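Local coordinates for 2-hydroxyisobutyryl-CoA synthetase (Aquincola tertiaricarbonis, PDB 6HDW), which belongs to the ANL superfamily of AMP-binding enzymes and is built from a large N-terminal and a smaller C-terminal domain, at residues M278-P283 with I338-G343. Sequence-based numbering, arbitrary orientation.
Sequences MAEMSP and IRLLSG. With 8LE ([[(2~{R},3~{S},4~{R},5~{R})-5-(6-aminopurin-9-yl)-3,4-bis(oxidanyl)oxolan-2-yl]methoxy-oxidanyl-phosphoryl] 2-methyl-2-oxidanyl-propanoate), chain B.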
loop_
_atom_site.group_PDB
_atom_site.type_symbol
_atom_site.label_atom_id
_atom_site.label_comp_id
_atom_site.label_asym_id
_atom_site.label_seq_id
_atom_site.Cartn_x
_atom_site.Cartn_y
_atom_site.Cartn_z
ATOM N N MET A 278 -7.049 -18.317 0.587
ATOM C CA MET A 278 -6.509 -17.864 -0.697
ATOM C C MET A 278 -6.988 -16.444 -0.971
ATOM O O MET A 278 -8.009 -16.038 -0.428
ATOM C CB MET A 278 -7.017 -18.781 -1.825
ATOM C CG MET A 278 -6.789 -20.270 -1.586
ATOM S SD MET A 278 -7.291 -21.233 -3.021
ATOM C CE MET A 278 -8.731 -21.712 -2.550
ATOM N N ALA A 279 -6.272 -15.702 -1.832
ATOM C CA ALA A 279 -6.631 -14.343 -2.246
ATOM C C ALA A 279 -7.909 -14.370 -3.076
ATOM O O ALA A 279 -8.707 -13.438 -2.976
ATOM C CB ALA A 279 -5.501 -13.722 -3.053
ATOM N N GLU A 280 -8.129 -15.460 -3.861
ATOM C CA GLU A 280 -9.356 -15.655 -4.654
ATOM C C GLU A 280 -10.536 -15.824 -3.692
ATOM O O GLU A 280 -11.672 -15.544 -4.058
ATOM C CB GLU A 280 -9.265 -16.916 -5.541
ATOM C CG GLU A 280 -8.276 -16.854 -6.695
ATOM C CD GLU A 280 -6.827 -17.178 -6.376
ATOM O OE1 GLU A 280 -6.507 -17.432 -5.193
ATOM O OE2 GLU A 280 -6.004 -17.175 -7.320
ATOM N N MET A 281 -10.243 -16.271 -2.454
ATOM C CA MET A 281 -11.208 -16.527 -1.395
ATOM C C MET A 281 -11.412 -15.390 -0.401
ATOM O O MET A 281 -11.955 -15.654 0.669
ATOM C CB MET A 281 -10.866 -17.826 -0.645
ATOM C CG MET A 281 -11.121 -19.041 -1.458
ATOM S SD MET A 281 -12.675 -18.925 -2.375
ATOM C CE MET A 281 -12.562 -20.318 -3.213
ATOM N N SER A 282 -11.035 -14.135 -0.743
ATOM C CA SER A 282 -11.274 -12.998 0.155
ATOM C C SER A 282 -12.788 -12.917 0.407
ATOM O O SER A 282 -13.532 -13.032 -0.563
ATOM C CB SER A 282 -10.747 -11.701 -0.441
ATOM O OG SER A 282 -9.353 -11.793 -0.686
ATOM N N PRO A 283 -13.297 -12.871 1.661
ATOM C CA PRO A 283 -12.584 -12.777 2.952
ATOM C C PRO A 283 -11.767 -14.035 3.271
ATOM O O PRO A 283 -12.319 -15.079 3.602
ATOM C CB PRO A 283 -13.716 -12.461 3.947
ATOM C CG PRO A 283 -14.936 -13.070 3.341
ATOM C CD PRO A 283 -14.762 -12.893 1.855
ATOM N N ILE A 338 -17.010 -21.017 -6.380
ATOM C CA ILE A 338 -17.846 -22.154 -6.012
ATOM C C ILE A 338 -17.020 -23.411 -6.216
ATOM O O ILE A 338 -16.786 -23.845 -7.350
ATOM C CB ILE A 338 -19.214 -22.178 -6.763
ATOM C CG1 ILE A 338 -20.002 -20.873 -6.523
ATOM C CG2 ILE A 338 -20.050 -23.407 -6.342
ATOM C CD1 ILE A 338 -21.040 -20.565 -7.543
ATOM N N ARG A 339 -16.574 -23.979 -5.094
ATOM C CA ARG A 339 -15.759 -25.176 -5.029
ATOM C C ARG A 339 -14.392 -24.978 -5.700
ATOM O O ARG A 339 -13.977 -25.797 -6.517
ATOM C CB ARG A 339 -16.521 -26.420 -5.540
ATOM C CG ARG A 339 -17.439 -26.967 -4.466
ATOM C CD ARG A 339 -18.314 -28.124 -4.891
ATOM N NE ARG A 339 -17.570 -29.275 -5.408
ATOM C CZ ARG A 339 -16.971 -30.193 -4.657
ATOM N NH1 ARG A 339 -16.975 -30.087 -3.336
ATOM N NH2 ARG A 339 -16.339 -31.211 -5.223
ATOM N N LEU A 340 -13.675 -23.894 -5.329
ATOM C CA LEU A 340 -12.320 -23.679 -5.844
ATOM C C LEU A 340 -11.350 -24.596 -5.105
ATOM O O LEU A 340 -11.351 -24.648 -3.869
ATOM C CB LEU A 340 -11.864 -22.208 -5.748
ATOM C CG LEU A 340 -10.379 -21.871 -6.074
ATOM C CD1 LEU A 340 -10.106 -21.936 -7.564
ATOM C CD2 LEU A 340 -10.012 -20.484 -5.584
ATOM N N LEU A 341 -10.551 -25.341 -5.882
ATOM C CA LEU A 341 -9.536 -26.251 -5.367
ATOM C C LEU A 341 -8.324 -25.422 -4.919
ATOM O O LEU A 341 -7.780 -24.659 -5.714
ATOM C CB LEU A 341 -9.158 -27.264 -6.468
ATOM C CG LEU A 341 -7.979 -28.213 -6.226
ATOM C CD1 LEU A 341 -8.226 -29.138 -5.032
ATOM C CD2 LEU A 341 -7.708 -29.039 -7.464
ATOM N N SER A 342 -7.932 -25.540 -3.637
ATOM C CA SER A 342 -6.782 -24.803 -3.112
ATOM C C SER A 342 -5.450 -25.388 -3.559
ATOM O O SER A 342 -4.510 -24.637 -3.839
ATOM C CB SER A 342 -6.840 -24.704 -1.593
ATOM O OG SER A 342 -6.686 -25.981 -1.004
ATOM N N GLY A 343 -5.391 -26.717 -3.624
ATOM C CA GLY A 343 -4.184 -27.461 -3.968
ATOM C C GLY A 343 -3.258 -27.587 -2.771
ATOM O O GLY A 343 -2.093 -27.963 -2.914
HETATM C C2 8LE B . -0.522 -22.237 5.286
HETATM C CAA 8LE B . -4.307 -13.547 1.053
HETATM C CAZ 8LE B . -3.478 -14.694 1.661
HETATM C CAB 8LE B . -4.408 -15.723 2.330
HETATM O OAF 8LE B . -2.630 -14.166 2.672
HETATM C CAS 8LE B . -2.602 -15.351 0.563
HETATM O OAD 8LE B . -1.383 -15.430 0.694
HETATM O OAQ 8LE B . -3.273 -15.796 -0.540
HETATM P PBC 8LE B . -2.608 -16.226 -1.982
HETATM O OAI 8LE B . -1.552 -15.115 -2.417
HETATM O OAE 8LE B . -3.678 -16.460 -2.978
HETATM O "O5'" 8LE B . -1.825 -17.568 -1.710
HETATM C "C5'" 8LE B . -2.584 -18.613 -1.114
HETATM C "C4'" 8LE B . -1.665 -19.758 -0.786
HETATM O "O4'" 8LE B . -0.762 -19.332 0.265
HETATM C "C3'" 8LE B . -2.513 -20.812 -0.191
HETATM O "O3'" 8LE B . -3.007 -21.660 -1.233
HETATM C "C2'" 8LE B . -1.515 -21.525 0.721
HETATM O "O2'" 8LE B . -0.611 -22.409 -0.007
HETATM C "C1'" 8LE B . -0.725 -20.362 1.277
HETATM N N9 8LE B . -1.282 -19.881 2.582
HETATM C C8 8LE B . -1.984 -18.769 2.830
HETATM N N7 8LE B . -2.274 -18.745 4.126
HETATM C C5 8LE B . -1.770 -19.848 4.690
HETATM C C4 8LE B . -1.156 -20.554 3.723
HETATM N N3 8LE B . -0.521 -21.719 3.992
HETATM N N1 8LE B . -1.168 -21.484 6.270
HETATM C C6 8LE B . -1.751 -20.312 5.954
HETATM N N6 8LE B . -2.347 -19.591 6.895
#
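In the 8LE site of this ANL-superfamily enzyme, the loop 278-283, which binds 8LE, packs on L340 through the side chains of M278, E280 and M281. L340 meets all three largely through one branch. Its CD2 lies 3.5 Å from M278 CE and 3.6 Å from E280 CB, while M281 CE also reaches back to L340 CB. With CG of L340 anti to its backbone N (chi1 172°), the isobutyl group extends from the strand toward these side chains. The two methionines arrive differently: M278 runs extended to its sulfur and then bends at chi3 (-99°), which brings CE over L340, whereas M281 bends earlier, at chi2. M278 also spans two residues of the strand, since its SD packs 3.6 Å from S342 CA and its CE touches S342 CB at 3.7 Å. The serine turns its hydroxyl elsewhere, to P325 O and D344 N.

Strand 340-347 is an inner member of the antiparallel sheet of the N-terminal domain, and a G1 beta bulge, in which R339 and L340 both face Y327, lies in this part of the chain. M278 and M281 touch Y327 as well, so the apolar layer continues onto the neighbouring strand 322-329.

The same loop also binds the ligand. A type I turn from A279 to S282 presents A279 N to the phosphoryl oxygen OAE of 8LE, a nearly straight hydrogen bond of 2.9 Å (167° at the hydrogen). The carbonyl of the same alanine is gripped twice by S282: its OG donates to A279 O over 2.9 Å, and its N binds that oxygen from the same face of the carbonyl plane. Farther along the strand, D344 hydrogen-bonds to 8LE too.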